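Local structure of MFP2b (Ascaris suum, 2BJR) at residues Phe60-Lys64 and Ser65-Gly69; Val211-Gly215 and Arg216-Thr220; Tyr273-Pro276 and Glu277-Gly281. The protein probably enhances polymerization of the major sperm protein (MSP) during the amoeboid crawling of nematode sperm, and carries a bound zinc ion. All blocks are in the same frame, centred on the assembly; numbering follows the deposited sequence.

Interaction 1 (Phe60-Lys64 and Ser65-Gly69); sequences FPYNK and SELTG
Phe60 and Leu67 face each other as an antiparallel hydrogen-bonded pair in which both backbone polar groups of each residue are used. Phe60 N donates to Leu67 O at 3.0 Å, and the reverse bond, Leu67 N to Phe60 O, is almost straight, with 174° at the hydrogen. Closer to the turn the pattern recurs at Tyr62 and Ser65. Tyr62 N donates to Ser65 O at 3.0 Å. In return Ser65 N meets Tyr62 O at 2.8 Å, well above the plane of the Tyr62 carbonyl, as the chain is already bending. Between these pairs Pro61 sits opposite Glu66 in a non-hydrogen-bonded pair, so the N-H that proline lacks costs no bond across this pair; its CA makes a C-H...O contact with Ser65 O, 3.5 Å away. This is a tight beta hairpin joining strands 55-62 and 65-67, closed by a type I' turn from Tyr62 to Ser65, with Asn63 and Lys64 both at positive phi. Within this chain, strand 65-67 is an edge strand of the sheet. At the turn, a water donates to Lys64 O and also meets Ser65 OG at 3.2 Å, bridging the two. On the face shared by Phe60, Tyr62 and Leu67, Tyr62 has CG anti to its backbone N (chi1 178°), which brings CD2 obliquely to Leu67 CD1 at 4.0 Å, while the Phe60 ring meets Trp38. Glu66 points to the Pro61 face, where its carboxylate is bonded on both oxygens: OE2 with Ser59 OG, OE1 with Gly147 N.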
loop_
_atom_site.group_PDB
_atom_site.type_symbol
_atom_site.label_atom_id
_atom_site.label_comp_id
_atom_site.label_asym_id
_atom_site.label_seq_id
_atom_site.Cartn_x
_atom_site.Cartn_y
_atom_site.Cartn_z
ATOM N N PHE A 60 9.389 0.758 -16.538
ATOM C CA PHE A 60 9.388 2.040 -17.220
ATOM C C PHE A 60 9.207 1.762 -18.729
ATOM O O PHE A 60 9.711 0.753 -19.211
ATOM C CB PHE A 60 10.708 2.809 -17.015
ATOM C CG PHE A 60 10.965 3.224 -15.600
ATOM C CD1 PHE A 60 11.488 2.340 -14.723
ATOM C CD2 PHE A 60 10.545 4.474 -15.140
ATOM C CE1 PHE A 60 11.689 2.676 -13.417
ATOM C CE2 PHE A 60 10.770 4.838 -13.834
ATOM C CZ PHE A 60 11.310 3.944 -12.976
ATOM N N PRO A 61 8.463 2.604 -19.422
ATOM C CA PRO A 61 8.339 2.544 -20.874
ATOM C C PRO A 61 9.441 3.328 -21.596
ATOM O O PRO A 61 9.637 4.513 -21.379
ATOM C CB PRO A 61 6.986 3.182 -21.135
ATOM C CG PRO A 61 6.708 4.048 -19.959
ATOM C CD PRO A 61 7.599 3.649 -18.859
ATOM N N TYR A 62 10.170 2.643 -22.441
ATOM C CA TYR A 62 11.246 3.268 -23.219
ATOM C C TYR A 62 11.523 2.456 -24.478
ATOM O O TYR A 62 11.588 1.242 -24.403
ATOM C CB TYR A 62 12.495 3.302 -22.387
ATOM C CG TYR A 62 13.690 3.882 -23.094
ATOM C CD1 TYR A 62 13.746 5.234 -23.420
ATOM C CD2 TYR A 62 14.755 3.057 -23.479
ATOM C CE1 TYR A 62 14.871 5.775 -24.106
ATOM C CE2 TYR A 62 15.859 3.567 -24.155
ATOM C CZ TYR A 62 15.908 4.921 -24.468
ATOM O OH TYR A 62 17.031 5.399 -25.107
ATOM N N ASN A 63 11.814 3.133 -25.594
ATOM C CA ASN A 63 12.192 2.433 -26.840
ATOM C C ASN A 63 11.065 1.419 -27.117
ATOM O O ASN A 63 11.354 0.260 -27.503
ATOM C CB ASN A 63 13.576 1.767 -26.658
ATOM C CG ASN A 63 14.216 1.217 -27.963
ATOM O OD1 ASN A 63 13.796 1.510 -29.089
ATOM N ND2 ASN A 63 15.267 0.407 -27.777
ATOM N N LYS A 64 9.801 1.852 -26.893
ATOM C CA LYS A 64 8.620 1.007 -27.057
ATOM C C LYS A 64 8.705 -0.375 -26.333
ATOM O O LYS A 64 8.049 -1.337 -26.712
ATOM C CB LYS A 64 8.366 0.776 -28.550
ATOM C CG LYS A 64 6.966 0.435 -28.875
ATOM C CD LYS A 64 6.617 0.560 -30.383
ATOM C CE LYS A 64 5.108 0.874 -30.550
ATOM N NZ LYS A 64 4.744 2.347 -30.307
ATOM N N SER A 65 9.486 -0.454 -25.276
ATOM C CA SER A 65 9.668 -1.696 -24.571
ATOM C C SER A 65 9.409 -1.448 -23.113
ATOM O O SER A 65 9.455 -0.305 -22.660
ATOM C CB SER A 65 11.096 -2.200 -24.759
ATOM O OG SER A 65 11.291 -2.475 -26.154
ATOM N N GLU A 66 9.133 -2.510 -22.384
ATOM C CA GLU A 66 9.061 -2.397 -20.937
ATOM C C GLU A 66 10.429 -2.702 -20.346
ATOM O O GLU A 66 10.967 -3.801 -20.538
ATOM C CB GLU A 66 8.020 -3.365 -20.385
ATOM C CG GLU A 66 8.031 -3.351 -18.858
ATOM C CD GLU A 66 7.023 -4.314 -18.245
ATOM O OE1 GLU A 66 6.905 -5.483 -18.755
ATOM O OE2 GLU A 66 6.400 -3.916 -17.246
ATOM N N LEU A 67 11.024 -1.747 -19.648
ATOM C CA LEU A 67 12.312 -1.975 -19.002
ATOM C C LEU A 67 12.079 -2.222 -17.519
ATOM O O LEU A 67 11.455 -1.390 -16.836
ATOM C CB LEU A 67 13.191 -0.748 -19.109
ATOM C CG LEU A 67 13.606 -0.128 -20.463
ATOM C CD1 LEU A 67 15.005 0.515 -20.346
ATOM C CD2 LEU A 67 13.569 -1.084 -21.595
ATOM N N THR A 68 12.590 -3.333 -17.030
ATOM C CA THR A 68 12.411 -3.751 -15.653
ATOM C C THR A 68 13.694 -4.185 -15.031
ATOM O O THR A 68 13.840 -4.111 -13.827
ATOM C CB THR A 68 11.422 -4.908 -15.534
ATOM O OG1 THR A 68 11.818 -5.992 -16.404
ATOM C CG2 THR A 68 10.068 -4.506 -16.032
ATOM N N GLY A 69 14.621 -4.718 -15.810
ATOM C CA GLY A 69 15.839 -5.202 -15.164
ATOM C C GLY A 69 16.793 -4.140 -14.596
ATOM O O GLY A 69 16.882 -3.042 -15.121
HETATM O O HOH W 1 9.505 -3.033 -28.766
#

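Interaction 2 (Val211-Gly215 and Arg216-Thr220); sequences VRALG and RSLDT
Ala213 O receives Arg216 N across a tight bend, a straight but weak bond of 3.3 Å, while Gly215 N bonds to Arg212 O one residue earlier at 2.9 Å. From the start of the bend, the Arg212 side chain turns at chi3 (52°) and lays its guanidinium flat over the backbone at the far end: Arg216 CA stands 3.6 Å above the plane, over its centre. The NH1 end of Arg212 forms a salt bridge with Asp227, whose OD1 also bonds to Ser217 OG, so one carboxylate oxygen serves both halves of the loop. Arg216 runs beside Leu214, pointing the same way, and takes Leu214 CD1 over one guanidinium face, 3.5 Å from NH2. Its NH1 donates to Ser217 O at 2.9 Å, with the oxygen in the guanidinium plane, and NH2 pairs with Glu323. On the Ala213 side, Leu218 crosses Leu214 at about a right angle, bringing CD2 within 3.7 Å of Leu214 CD1, and its CD1 touches Ala213 CB. Successive backbone angles at Ala213 (-50/122), Leu214 and Gly215, the last two both at positive phi, fit two overlapping beta turns, type II then type I', a double turn in the loop between strands 209-210 and 229-235.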
loop_
_atom_site.group_PDB
_atom_site.type_symbol
_atom_site.label_atom_id
_atom_site.label_comp_id
_atom_site.label_asym_id
_atom_site.label_seq_id
_atom_site.Cartn_x
_atom_site.Cartn_y
_atom_site.Cartn_z
ATOM N N VAL A 211 -2.725 -2.850 14.193
ATOM C CA VAL A 211 -3.912 -3.590 14.491
ATOM C C VAL A 211 -3.531 -4.927 15.088
ATOM O O VAL A 211 -2.935 -5.799 14.414
ATOM C CB VAL A 211 -4.786 -3.757 13.226
ATOM C CG1 VAL A 211 -5.975 -4.651 13.530
ATOM C CG2 VAL A 211 -5.249 -2.356 12.665
ATOM N N ARG A 212 -3.896 -5.113 16.371
ATOM C CA ARG A 212 -3.452 -6.274 17.125
ATOM C C ARG A 212 -4.384 -7.461 16.952
ATOM O O ARG A 212 -5.592 -7.290 16.929
ATOM C CB ARG A 212 -3.401 -5.942 18.618
ATOM C CG ARG A 212 -2.780 -7.076 19.448
ATOM C CD ARG A 212 -2.229 -6.617 20.798
ATOM N NE ARG A 212 -3.215 -5.849 21.563
ATOM C CZ ARG A 212 -3.183 -5.641 22.894
ATOM N NH1 ARG A 212 -2.286 -6.214 23.652
ATOM N NH2 ARG A 212 -4.089 -4.861 23.466
ATOM N N ALA A 213 -3.822 -8.647 16.776
ATOM C CA ALA A 213 -4.549 -9.865 16.647
ATOM C C ALA A 213 -5.570 -9.963 17.792
ATOM O O ALA A 213 -5.160 -9.909 18.955
ATOM C CB ALA A 213 -3.634 -11.014 16.680
ATOM N N LEU A 214 -6.861 -10.098 17.431
ATOM C CA LEU A 214 -7.976 -10.259 18.367
ATOM C C LEU A 214 -8.178 -9.069 19.309
ATOM O O LEU A 214 -8.970 -9.145 20.281
ATOM C CB LEU A 214 -7.828 -11.559 19.193
ATOM C CG LEU A 214 -7.727 -12.904 18.502
ATOM C CD1 LEU A 214 -7.777 -14.103 19.452
ATOM C CD2 LEU A 214 -8.825 -12.987 17.440
ATOM N N GLY A 215 -7.459 -7.974 19.063
ATOM C CA GLY A 215 -7.475 -6.830 19.980
ATOM C C GLY A 215 -6.921 -7.062 21.372
ATOM O O GLY A 215 -7.293 -6.361 22.323
ATOM N N ARG A 216 -6.057 -8.051 21.531
ATOM C CA ARG A 216 -5.529 -8.398 22.842
ATOM C C ARG A 216 -4.290 -9.259 22.704
ATOM O O ARG A 216 -3.973 -9.748 21.631
ATOM C CB ARG A 216 -6.613 -9.172 23.648
ATOM C CG ARG A 216 -7.114 -10.492 22.979
ATOM C CD ARG A 216 -7.785 -11.401 23.985
ATOM N NE ARG A 216 -8.460 -12.587 23.473
ATOM C CZ ARG A 216 -7.878 -13.727 23.174
ATOM N NH1 ARG A 216 -6.577 -13.864 23.282
ATOM N NH2 ARG A 216 -8.622 -14.754 22.754
ATOM N N SER A 217 -3.581 -9.478 23.799
ATOM C CA SER A 217 -2.543 -10.500 23.807
ATOM C C SER A 217 -3.155 -11.902 23.511
ATOM O O SER A 217 -4.255 -12.255 23.959
ATOM C CB SER A 217 -1.755 -10.490 25.149
ATOM O OG SER A 217 -1.166 -9.192 25.383
ATOM N N LEU A 218 -2.435 -12.667 22.710
ATOM C CA LEU A 218 -2.765 -14.031 22.409
ATOM C C LEU A 218 -2.215 -15.036 23.401
ATOM O O LEU A 218 -1.160 -14.841 24.000
ATOM C CB LEU A 218 -2.186 -14.396 21.016
ATOM C CG LEU A 218 -2.704 -13.513 19.870
ATOM C CD1 LEU A 218 -2.155 -14.084 18.544
ATOM C CD2 LEU A 218 -4.204 -13.419 19.834
ATOM N N ASP A 219 -2.933 -16.135 23.543
ATOM C CA ASP A 219 -2.375 -17.371 24.131
ATOM C C ASP A 219 -1.776 -18.155 22.979
ATOM O O ASP A 219 -2.471 -18.906 22.299
ATOM C CB ASP A 219 -3.493 -18.126 24.846
ATOM C CG ASP A 219 -3.089 -19.504 25.353
ATOM O OD1 ASP A 219 -1.882 -19.867 25.451
ATOM O OD2 ASP A 219 -3.988 -20.309 25.685
ATOM N N THR A 220 -0.497 -17.898 22.702
ATOM C CA THR A 220 0.094 -18.257 21.410
ATOM C C THR A 220 1.076 -19.439 21.473
ATOM O O THR A 220 1.214 -20.116 22.496
ATOM C CB THR A 220 0.694 -17.005 20.726
ATOM O OG1 THR A 220 1.014 -17.299 19.357
ATOM C CG2 THR A 220 2.021 -16.570 21.340
#

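Interaction 3 (Tyr273-Pro276 and Glu277-Gly281); sequences YELP and EAIRG
Leu275 and Arg280 meet in the close-fitting part of this turn, where the arginine folds back along the chain. Arg280 CB packs on Leu275 CB at 4.0 Å, and its extended chain carries NH1 to Leu275 O at 2.8 Å, nearly in line with the carbonyl and within 2° of the guanidinium plane. Pro276 O takes Ile279 N at 3.1 Å and, weakly, Arg280 N; the backbone angles of Glu277 and Ala278 fit a type I turn. Ile279 has CG1 between its backbone N and carbonyl carbon (chi1 76°), which swings CD1 obliquely against Pro276 CD at 3.8 Å. The carboxylates of Glu277 and Glu274 form the looser part. Exposed Glu277 OE2 lies 3.6 Å from Arg280 NH2, well out of the guanidinium plane, so charge alone joins them, and that oxygen has its stronger partner in Lys362. Glu274 OE2, over one face of the same guanidinium, stays 4.5 Å from NH1, beyond salt-bridge range, although CG of Glu274 lies against that nitrogen. With Asp283 pairing with NH2, three acidic groups, one shared with Lys362, probably offset the guanidinium charge, while the in-plane bond to Leu275 O and the Asp283 pair together set its orientation.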
loop_
_atom_site.group_PDB
_atom_site.type_symbol
_atom_site.label_atom_id
_atom_site.label_comp_id
_atom_site.label_asym_id
_atom_site.label_seq_id
_atom_site.Cartn_x
_atom_site.Cartn_y
_atom_site.Cartn_z
ATOM N N TYR A 273 -2.943 0.175 9.868
ATOM C CA TYR A 273 -3.197 1.143 10.916
ATOM C C TYR A 273 -4.690 1.330 11.129
ATOM O O TYR A 273 -5.463 1.343 10.171
ATOM C CB TYR A 273 -2.642 2.509 10.540
ATOM C CG TYR A 273 -1.176 2.762 10.783
ATOM C CD1 TYR A 273 -0.341 1.843 11.385
ATOM C CD2 TYR A 273 -0.633 3.979 10.398
ATOM C CE1 TYR A 273 1.012 2.139 11.619
ATOM C CE2 TYR A 273 0.712 4.288 10.632
ATOM C CZ TYR A 273 1.524 3.374 11.243
ATOM O OH TYR A 273 2.844 3.701 11.456
ATOM N N GLU A 274 -5.069 1.490 12.391
ATOM C CA GLU A 274 -6.420 1.879 12.760
ATOM C C GLU A 274 -6.398 3.388 12.855
ATOM O O GLU A 274 -5.657 3.977 13.684
ATOM C CB GLU A 274 -6.790 1.266 14.121
ATOM C CG GLU A 274 -8.188 1.581 14.611
ATOM C CD GLU A 274 -8.510 0.716 15.822
ATOM O OE1 GLU A 274 -7.818 0.885 16.843
ATOM O OE2 GLU A 274 -9.404 -0.163 15.725
ATOM N N LEU A 275 -7.199 4.006 12.008
ATOM C CA LEU A 275 -7.285 5.438 11.957
ATOM C C LEU A 275 -7.999 5.999 13.180
ATOM O O LEU A 275 -8.724 5.286 13.832
ATOM C CB LEU A 275 -8.049 5.829 10.730
ATOM C CG LEU A 275 -7.275 5.459 9.469
ATOM C CD1 LEU A 275 -8.164 5.666 8.290
ATOM C CD2 LEU A 275 -5.989 6.308 9.390
ATOM N N PRO A 276 -7.787 7.269 13.480
ATOM C CA PRO A 276 -8.553 7.920 14.558
ATOM C C PRO A 276 -10.056 7.830 14.288
ATOM O O PRO A 276 -10.494 7.981 13.147
ATOM C CB PRO A 276 -8.072 9.375 14.479
ATOM C CG PRO A 276 -6.707 9.270 13.880
ATOM C CD PRO A 276 -6.873 8.215 12.809
ATOM N N GLU A 277 -10.864 7.592 15.315
ATOM C CA GLU A 277 -12.271 7.279 15.059
ATOM C C GLU A 277 -12.983 8.393 14.288
ATOM O O GLU A 277 -13.821 8.121 13.415
ATOM C CB GLU A 277 -13.047 6.978 16.344
ATOM C CG GLU A 277 -14.463 6.453 16.048
ATOM C CD GLU A 277 -15.048 5.597 17.170
ATOM O OE1 GLU A 277 -14.711 5.863 18.339
ATOM O OE2 GLU A 277 -15.859 4.651 16.888
ATOM N N ALA A 278 -12.613 9.637 14.576
ATOM C CA ALA A 278 -13.276 10.784 13.983
ATOM C C ALA A 278 -13.106 10.888 12.469
ATOM O O ALA A 278 -13.942 11.495 11.818
ATOM C CB ALA A 278 -12.792 12.074 14.646
ATOM N N ILE A 279 -12.055 10.302 11.887
ATOM C CA ILE A 279 -11.881 10.417 10.436
ATOM C C ILE A 279 -12.206 9.148 9.646
ATOM O O ILE A 279 -12.314 9.202 8.428
ATOM C CB ILE A 279 -10.455 10.898 10.068
ATOM C CG1 ILE A 279 -9.439 9.769 10.218
ATOM C CG2 ILE A 279 -10.068 12.198 10.850
ATOM C CD1 ILE A 279 -8.045 10.227 9.785
ATOM N N ARG A 280 -12.404 8.031 10.337
ATOM C CA ARG A 280 -12.596 6.768 9.650
ATOM C C ARG A 280 -14.053 6.477 9.354
ATOM O O ARG A 280 -14.941 6.868 10.122
ATOM C CB ARG A 280 -11.995 5.623 10.435
ATOM C CG ARG A 280 -12.643 5.269 11.708
ATOM C CD ARG A 280 -11.815 4.314 12.521
ATOM N NE ARG A 280 -12.555 3.747 13.666
ATOM C CZ ARG A 280 -12.080 3.628 14.894
ATOM N NH1 ARG A 280 -10.856 4.014 15.211
ATOM N NH2 ARG A 280 -12.844 3.098 15.832
ATOM N N GLY A 281 -14.292 5.774 8.260
ATOM C CA GLY A 281 -15.626 5.476 7.823
ATOM C C GLY A 281 -16.017 4.049 8.135
ATOM O O GLY A 281 -16.998 3.586 7.624
#

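Overall arrangement
All three are local contacts, but they differ in place and chemistry. Interaction 1 lies in the first of the two cytosolic motility protein regions, across the chain's centre from interactions 2 and 3, centre to centre about 45 and 40 Å from them. It is partly buried and rests on regular strand pairing. Interaction 2, also partly buried, relies on loop turns, leucine packing and arginines paired outside its own residues. Interaction 3 is a surface contact centred on one arginine; its Ile279 side chain is about 12 Å from the zinc ion. Interactions 2 and 3 share the second region and touch: Val211, just after strand 209-210, puts CG2 3.9 Å from Glu274 N of strand 268-274, with which that strand pairs.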